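Local coordinates for protein TSC1 N-terminal domain (Chaetomium thermophilum, PDB 7A0M) that forms the all-helical N-terminal part of TSC1 (hamartin), which probably binds lysosomal phosphoinositides so that the TSC complex can reach the lysosome and regulate mTORC1, at residues B[190-195]-B[206-211]; B[227-232]-B[254-259]. One frame throughout, in Å; residues are numbered along the deposited sequence.

Interaction 1. Residues B[190-195]-B[206-211]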
ATOM      1  N   ASN B 190     -13.122  24.652  26.893  1.00 52.75           N
ATOM      2  CA  ASN B 190     -12.753  24.825  28.294  1.00 49.02           C
ATOM      3  C   ASN B 190     -13.891  24.392  29.210  1.00 69.10           C
ATOM      4  O   ASN B 190     -13.673  23.682  30.199  1.00 78.95           O
ATOM      5  CB  ASN B 190     -12.371  26.279  28.571  1.00 52.30           C
ATOM      6  CG  ASN B 190     -10.879  26.523  28.471  1.00 61.51           C
ATOM      7  OD1 ASN B 190     -10.434  27.452  27.797  1.00 55.29           O
ATOM      8  ND2 ASN B 190     -10.097  25.684  29.141  1.00 63.61           N
ATOM      9  N   ALA B 191     -15.116  24.816  28.894  1.00 64.15           N
ATOM     10  CA  ALA B 191     -16.270  24.436  29.701  1.00 57.75           C
ATOM     11  C   ALA B 191     -16.555  22.942  29.596  1.00 56.82           C
ATOM     12  O   ALA B 191     -16.980  22.316  30.574  1.00 63.30           O
ATOM     13  CB  ALA B 191     -17.492  25.250  29.279  1.00 47.54           C
ATOM     14  N   LEU B 192     -16.333  22.353  28.417  1.00 57.17           N
ATOM     15  CA  LEU B 192     -16.584  20.926  28.249  1.00 59.79           C
ATOM     16  C   LEU B 192     -15.571  20.081  29.011  1.00 55.57           C
ATOM     17  O   LEU B 192     -15.890  18.962  29.431  1.00 65.11           O
ATOM     18  CB  LEU B 192     -16.569  20.560  26.763  1.00 56.56           C
ATOM     19  CG  LEU B 192     -16.969  19.125  26.412  1.00 55.28           C
ATOM     20  CD1 LEU B 192     -18.424  18.871  26.780  1.00 59.61           C
ATOM     21  CD2 LEU B 192     -16.723  18.836  24.940  1.00 53.34           C
ATOM     22  N   ASN B 193     -14.353  20.598  29.200  1.00 47.87           N
ATOM     23  CA  ASN B 193     -13.310  19.832  29.876  1.00 54.91           C
ATOM     24  C   ASN B 193     -13.707  19.461  31.299  1.00 53.68           C
ATOM     25  O   ASN B 193     -13.320  18.395  31.792  1.00 53.45           O
ATOM     26  CB  ASN B 193     -12.001  20.620  29.877  1.00 58.79           C
ATOM     27  CG  ASN B 193     -10.865  19.866  30.542  1.00 61.92           C
ATOM     28  OD1 ASN B 193     -10.290  18.946  29.959  1.00 58.32           O
ATOM     29  ND2 ASN B 193     -10.536  20.254  31.768  1.00 46.05           N
ATOM     30  N   ALA B 194     -14.465  20.326  31.978  1.00 62.33           N
ATOM     31  CA  ALA B 194     -14.916  20.014  33.331  1.00 62.78           C
ATOM     32  C   ALA B 194     -15.793  18.768  33.352  1.00 61.00           C
ATOM     33  O   ALA B 194     -15.697  17.948  34.272  1.00 68.27           O
ATOM     34  CB  ALA B 194     -15.665  21.207  33.924  1.00 54.21           C
ATOM     35  N   PHE B 195     -16.655  18.607  32.346  1.00 48.45           N
ATOM     36  CA  PHE B 195     -17.507  17.427  32.270  1.00 47.25           C
ATOM     37  C   PHE B 195     -16.766  16.197  31.761  1.00 59.84           C
ATOM     38  O   PHE B 195     -17.197  15.073  32.041  1.00 60.90           O
ATOM     39  CB  PHE B 195     -18.725  17.709  31.387  1.00 51.70           C
ATOM     40  CG  PHE B 195     -19.700  18.679  31.993  1.00 58.57           C
ATOM     41  CD1 PHE B 195     -19.541  20.045  31.828  1.00 60.41           C
ATOM     42  CD2 PHE B 195     -20.781  18.221  32.730  1.00 55.92           C
ATOM     43  CE1 PHE B 195     -20.440  20.935  32.391  1.00 55.45           C
ATOM     44  CE2 PHE B 195     -21.683  19.104  33.291  1.00 53.47           C
ATOM     45  CZ  PHE B 195     -21.512  20.463  33.120  1.00 51.37           C
ATOM     46  N   PHE B 206     -17.963  13.457  25.384  1.00 54.50           N
ATOM     47  CA  PHE B 206     -17.289  13.087  24.143  1.00 44.14           C
ATOM     48  C   PHE B 206     -18.257  13.079  22.968  1.00 41.51           C
ATOM     49  O   PHE B 206     -17.881  13.433  21.844  1.00 60.88           O
ATOM     50  CB  PHE B 206     -16.615  11.724  24.298  1.00 44.12           C
ATOM     51  CG  PHE B 206     -15.312  11.772  25.044  1.00 51.92           C
ATOM     52  CD1 PHE B 206     -14.627  12.967  25.191  1.00 60.37           C
ATOM     53  CD2 PHE B 206     -14.775  10.624  25.602  1.00 52.57           C
ATOM     54  CE1 PHE B 206     -13.428  13.015  25.876  1.00 59.74           C
ATOM     55  CE2 PHE B 206     -13.577  10.668  26.291  1.00 50.77           C
ATOM     56  CZ  PHE B 206     -12.903  11.864  26.428  1.00 52.31           C
ATOM     57  N   SER B 207     -19.506  12.671  23.205  1.00 45.65           N
ATOM     58  CA  SER B 207     -20.513  12.720  22.149  1.00 59.56           C
ATOM     59  C   SER B 207     -20.784  14.155  21.716  1.00 61.99           C
ATOM     60  O   SER B 207     -20.876  14.443  20.517  1.00 58.65           O
ATOM     61  CB  SER B 207     -21.801  12.045  22.621  1.00 58.05           C
ATOM     62  OG  SER B 207     -21.590  10.669  22.885  1.00 67.07           O
ATOM     63  N   LEU B 208     -20.920  15.066  22.681  1.00 54.21           N
ATOM     64  CA  LEU B 208     -21.144  16.469  22.350  1.00 52.89           C
ATOM     65  C   LEU B 208     -19.945  17.065  21.624  1.00 52.57           C
ATOM     66  O   LEU B 208     -20.105  17.916  20.740  1.00 52.78           O
ATOM     67  CB  LEU B 208     -21.452  17.262  23.620  1.00 53.11           C
ATOM     68  CG  LEU B 208     -21.754  18.751  23.450  1.00 62.74           C
ATOM     69  CD1 LEU B 208     -23.017  18.954  22.629  1.00 67.60           C
ATOM     70  CD2 LEU B 208     -21.879  19.421  24.805  1.00 57.05           C
ATOM     71  N   LEU B 209     -18.733  16.639  21.990  1.00 51.41           N
ATOM     72  CA  LEU B 209     -17.543  17.102  21.284  1.00 42.79           C
ATOM     73  C   LEU B 209     -17.572  16.686  19.819  1.00 45.06           C
ATOM     74  O   LEU B 209     -17.237  17.482  18.934  1.00 56.38           O
ATOM     75  CB  LEU B 209     -16.284  16.573  21.969  1.00 44.15           C
ATOM     76  CG  LEU B 209     -14.954  16.950  21.311  1.00 42.01           C
ATOM     77  CD1 LEU B 209     -14.818  18.460  21.182  1.00 44.48           C
ATOM     78  CD2 LEU B 209     -13.787  16.373  22.098  1.00 43.75           C
ATOM     79  N   CYS B 210     -17.962  15.438  19.546  1.00 37.88           N
ATOM     80  CA  CYS B 210     -18.091  14.990  18.163  1.00 51.92           C
ATOM     81  C   CYS B 210     -19.118  15.825  17.408  1.00 55.09           C
ATOM     82  O   CYS B 210     -18.885  16.220  16.260  1.00 57.60           O
ATOM     83  CB  CYS B 210     -18.469  13.510  18.124  1.00 52.10           C
ATOM     84  SG  CYS B 210     -17.193  12.393  18.756  1.00 60.10           S
ATOM     85  N   ALA B 211     -20.263  16.100  18.036  1.00 53.58           N
ATOM     86  CA  ALA B 211     -21.269  16.947  17.402  1.00 57.90           C
ATOM     87  C   ALA B 211     -20.739  18.359  17.188  1.00 64.61           C
ATOM     88  O   ALA B 211     -21.064  19.007  16.187  1.00 69.02           O
ATOM     89  CB  ALA B 211     -22.544  16.971  18.244  1.00 56.60           C
TER
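The side chain of L192 leaves its helix with CG anti to the backbone N (chi1 -174°), which sends the forked isobutyl end straight across to the facing helix, between L208 and L209. L208 has its own CG beside the carbonyl carbon, and this chi1 of -178° brings its CD2 to L192, whereas L209 offers its CB and CA. The two methyls of L192 divide the work. CD1 meets the methyl CD2 of L208 at 4.0 Å, a touch between branch ends that approach at a slant. CD2 reaches deeper, lying 3.8 Å from CB of L209 and 4.1 Å from CA of L209, so it rests against the root of that side chain rather than its fork. Leucine suits the place of L192: it is long enough to bridge a CA-to-CA separation of 8.0 Å between L192 and L209, and its two-methyl fork gives one residue two partners. L208 and L209 supply apolar surface, bringing no polar side-chain atom into a buried seam. Contact is purely van der Waals. It joins helix 185-196 to helix 199-214, which follows after a two-residue connection, as a helical hairpin. Around this pair, A191 and F195 pack on helix 142-153, L209 and F206 touch I232 of helix 228-238, and L209 also meets A251 of helix 242-255.

Interaction 2. Residues B[227-232]-B[254-259]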
ATOM      1  N   PRO B 227      -7.058  22.446  28.208  1.00 44.51           N
ATOM      2  CA  PRO B 227      -6.739  21.112  28.745  1.00 47.54           C
ATOM      3  C   PRO B 227      -7.546  19.969  28.145  1.00 59.97           C
ATOM      4  O   PRO B 227      -7.316  18.815  28.528  1.00 59.44           O
ATOM      5  CB  PRO B 227      -7.041  21.260  30.244  1.00 58.43           C
ATOM      6  CG  PRO B 227      -8.009  22.389  30.328  1.00 61.13           C
ATOM      7  CD  PRO B 227      -7.619  23.337  29.239  1.00 48.09           C
ATOM      8  N   LEU B 228      -8.477  20.235  27.226  1.00 58.26           N
ATOM      9  CA  LEU B 228      -9.344  19.170  26.725  1.00 49.56           C
ATOM     10  C   LEU B 228      -8.561  18.123  25.939  1.00 53.02           C
ATOM     11  O   LEU B 228      -8.814  16.921  26.081  1.00 49.84           O
ATOM     12  CB  LEU B 228     -10.465  19.757  25.869  1.00 42.75           C
ATOM     13  CG  LEU B 228     -11.457  18.732  25.316  1.00 48.30           C
ATOM     14  CD1 LEU B 228     -12.054  17.911  26.446  1.00 38.71           C
ATOM     15  CD2 LEU B 228     -12.556  19.416  24.516  1.00 49.69           C
ATOM     16  N   PHE B 229      -7.618  18.558  25.099  1.00 43.49           N
ATOM     17  CA  PHE B 229      -6.881  17.620  24.253  1.00 54.42           C
ATOM     18  C   PHE B 229      -6.121  16.594  25.086  1.00 49.90           C
ATOM     19  O   PHE B 229      -6.168  15.390  24.803  1.00 46.15           O
ATOM     20  CB  PHE B 229      -5.924  18.380  23.335  1.00 57.51           C
ATOM     21  CG  PHE B 229      -5.279  17.518  22.287  1.00 53.66           C
ATOM     22  CD1 PHE B 229      -6.009  17.061  21.202  1.00 40.84           C
ATOM     23  CD2 PHE B 229      -3.945  17.163  22.390  1.00 54.00           C
ATOM     24  CE1 PHE B 229      -5.416  16.264  20.236  1.00 49.30           C
ATOM     25  CE2 PHE B 229      -3.347  16.370  21.430  1.00 46.13           C
ATOM     26  CZ  PHE B 229      -4.083  15.920  20.352  1.00 53.52           C
ATOM     27  N   GLY B 230      -5.405  17.053  26.116  1.00 53.10           N
ATOM     28  CA  GLY B 230      -4.675  16.133  26.972  1.00 47.28           C
ATOM     29  C   GLY B 230      -5.565  15.130  27.680  1.00 58.03           C
ATOM     30  O   GLY B 230      -5.155  13.991  27.921  1.00 68.51           O
ATOM     31  N   ASN B 231      -6.792  15.530  28.020  1.00 59.90           N
ATOM     32  CA  ASN B 231      -7.703  14.618  28.700  1.00 53.81           C
ATOM     33  C   ASN B 231      -8.339  13.623  27.739  1.00 43.75           C
ATOM     34  O   ASN B 231      -8.726  12.526  28.158  1.00 39.82           O
ATOM     35  CB  ASN B 231      -8.781  15.407  29.445  1.00 53.74           C
ATOM     36  CG  ASN B 231      -8.267  16.011  30.737  1.00 56.73           C
ATOM     37  OD1 ASN B 231      -7.471  15.397  31.448  1.00 59.76           O
ATOM     38  ND2 ASN B 231      -8.717  17.221  31.047  1.00 44.60           N
ATOM     39  N   ILE B 232      -8.472  13.987  26.462  1.00 43.76           N
ATOM     40  CA  ILE B 232      -8.853  13.005  25.449  1.00 46.40           C
ATOM     41  C   ILE B 232      -7.811  11.896  25.379  1.00 48.17           C
ATOM     42  O   ILE B 232      -8.140  10.704  25.400  1.00 48.27           O
ATOM     43  CB  ILE B 232      -9.038  13.686  24.081  1.00 43.10           C
ATOM     44  CG1 ILE B 232     -10.176  14.707  24.138  1.00 35.32           C
ATOM     45  CG2 ILE B 232      -9.301  12.644  23.001  1.00 45.10           C
ATOM     46  CD1 ILE B 232     -10.220  15.637  22.946  1.00 34.37           C
HETATM   47  N   MSE B 254     -11.144  13.036  14.451  1.00 57.26           N
HETATM   48  CA  MSE B 254     -11.765  14.204  13.836  1.00 53.55           C
HETATM   49  C   MSE B 254     -10.952  15.476  14.071  1.00 41.29           C
HETATM   50  O   MSE B 254     -11.016  16.421  13.288  1.00 42.36           O
HETATM   51  CB  MSE B 254     -13.189  14.400  14.370  1.00 48.94           C
HETATM   52  CG  MSE B 254     -14.156  13.275  14.027  1.00 50.87           C
HETATM   53 SE   MSE B 254     -15.930  13.524  14.811  1.00 67.56          SE
HETATM   54  CE  MSE B 254     -16.540  15.020  13.720  1.00 61.55           C
ATOM     55  N   LEU B 255     -10.178  15.493  15.158  1.00 43.77           N
ATOM     56  CA  LEU B 255      -9.500  16.719  15.564  1.00 43.37           C
ATOM     57  C   LEU B 255      -8.154  16.889  14.871  1.00 54.11           C
ATOM     58  O   LEU B 255      -7.773  18.012  14.519  1.00 54.53           O
ATOM     59  CB  LEU B 255      -9.319  16.733  17.079  1.00 42.87           C
ATOM     60  CG  LEU B 255     -10.540  17.059  17.938  1.00 49.30           C
ATOM     61  CD1 LEU B 255     -10.289  16.639  19.375  1.00 52.57           C
ATOM     62  CD2 LEU B 255     -10.855  18.539  17.863  1.00 46.77           C
ATOM     63  N   LEU B 256      -7.424  15.790  14.679  1.00 50.20           N
ATOM     64  CA  LEU B 256      -6.061  15.877  14.160  1.00 49.68           C
ATOM     65  C   LEU B 256      -5.932  16.613  12.826  1.00 41.96           C
ATOM     66  O   LEU B 256      -4.962  17.375  12.674  1.00 42.37           O
ATOM     67  CB  LEU B 256      -5.462  14.468  14.056  1.00 44.69           C
ATOM     68  CG  LEU B 256      -5.230  13.748  15.386  1.00 46.14           C
ATOM     69  CD1 LEU B 256      -4.641  12.367  15.148  1.00 46.10           C
ATOM     70  CD2 LEU B 256      -4.328  14.572  16.293  1.00 45.69           C
ATOM     71  N   PRO B 257      -6.825  16.450  11.840  1.00 44.09           N
ATOM     72  CA  PRO B 257      -6.655  17.197  10.580  1.00 45.26           C
ATOM     73  C   PRO B 257      -6.734  18.712  10.728  1.00 52.48           C
ATOM     74  O   PRO B 257      -6.405  19.420   9.768  1.00 54.86           O
ATOM     75  CB  PRO B 257      -7.795  16.670   9.698  1.00 49.48           C
ATOM     76  CG  PRO B 257      -8.112  15.333  10.255  1.00 47.06           C
ATOM     77  CD  PRO B 257      -7.915  15.461  11.731  1.00 41.02           C
ATOM     78  N   PHE B 258      -7.153  19.230  11.883  1.00 53.75           N
ATOM     79  CA  PHE B 258      -7.226  20.670  12.091  1.00 57.44           C
ATOM     80  C   PHE B 258      -5.951  21.261  12.683  1.00 55.49           C
ATOM     81  O   PHE B 258      -5.810  22.488  12.704  1.00 63.63           O
ATOM     82  CB  PHE B 258      -8.417  21.013  12.992  1.00 53.24           C
ATOM     83  CG  PHE B 258      -9.750  20.863  12.317  1.00 51.82           C
ATOM     84  CD1 PHE B 258     -10.420  19.651  12.331  1.00 50.73           C
ATOM     85  CD2 PHE B 258     -10.331  21.937  11.662  1.00 54.40           C
ATOM     86  CE1 PHE B 258     -11.647  19.513  11.706  1.00 55.35           C
ATOM     87  CE2 PHE B 258     -11.557  21.807  11.037  1.00 55.92           C
ATOM     88  CZ  PHE B 258     -12.217  20.593  11.060  1.00 56.39           C
ATOM     89  N   PHE B 259      -5.027  20.429  13.162  1.00 52.08           N
ATOM     90  CA  PHE B 259      -3.731  20.913  13.628  1.00 54.29           C
ATOM     91  C   PHE B 259      -2.664  19.833  13.466  1.00 53.80           C
ATOM     92  O   PHE B 259      -2.012  19.456  14.447  1.00 52.67           O
ATOM     93  CB  PHE B 259      -3.819  21.372  15.088  1.00 44.94           C
ATOM     94  CG  PHE B 259      -4.632  20.462  15.972  1.00 47.88           C
ATOM     95  CD1 PHE B 259      -6.003  20.628  16.087  1.00 48.82           C
ATOM     96  CD2 PHE B 259      -4.022  19.455  16.702  1.00 55.58           C
ATOM     97  CE1 PHE B 259      -6.750  19.796  16.900  1.00 46.91           C
ATOM     98  CE2 PHE B 259      -4.764  18.623  17.518  1.00 48.40           C
ATOM     99  CZ  PHE B 259      -6.128  18.794  17.618  1.00 43.90           C
TER
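Aromatic and aliphatic side chains make a buried apolar contact between F229 and I232 in the first turns of helix 228-238 and residues 255 to 259, where helix 242-255 passes through a 3-10 segment to loop residue F259. At its centre F259 directs its ring edge to the face of F229 in an offset edge-to-face pair, with centroids 5.4 Å apart and planes at 81°. CE2 and CZ of F259 each lie 3.7 Å from CE1 of F229. The side chains come from opposite directions, and a chi1 of 42° turns F259 to present CE2 and CZ to F229. The consecutive helices pack as a hairpin within an all-helical array, consistent with a HEAT-like superhelix. L256 adds its CD2 at the edge of the F229 ring, 4.3 Å from CZ of F229. One turn along from F229, the unbranched end of I232 lets CD1 reach CD1 of L255 at 3.7 Å, methyl against methyl. Replacing F229 by an alanine is likely to leave the F259 edge without its aromatic partner and to open a gap beside L256. F229 is also met edge-to-face by the ring of Y266, and L255 leans on V213 of helix 199-214.

After the eight helices that lead from the N terminus to residue 183, the chain runs through helix 185-196 and turns back into helix 199-214, so interaction 1 closes a short loop of ten intervening residues. Only after this does helix 228-238 begin, and interaction 2 closes a second, longer loop of 21 residues on the end of helix 242-255. The contacts are in series, neither nested nor crossed, and their centres lie 11 Å apart. They also touch: N193 OD1, on the first helix of interaction 1, probably accepts a hydrogen bond from N231 ND2 in 227-232, at 2.6 Å. Two successive hairpins are thus joined side by side, with polar and apolar links between them.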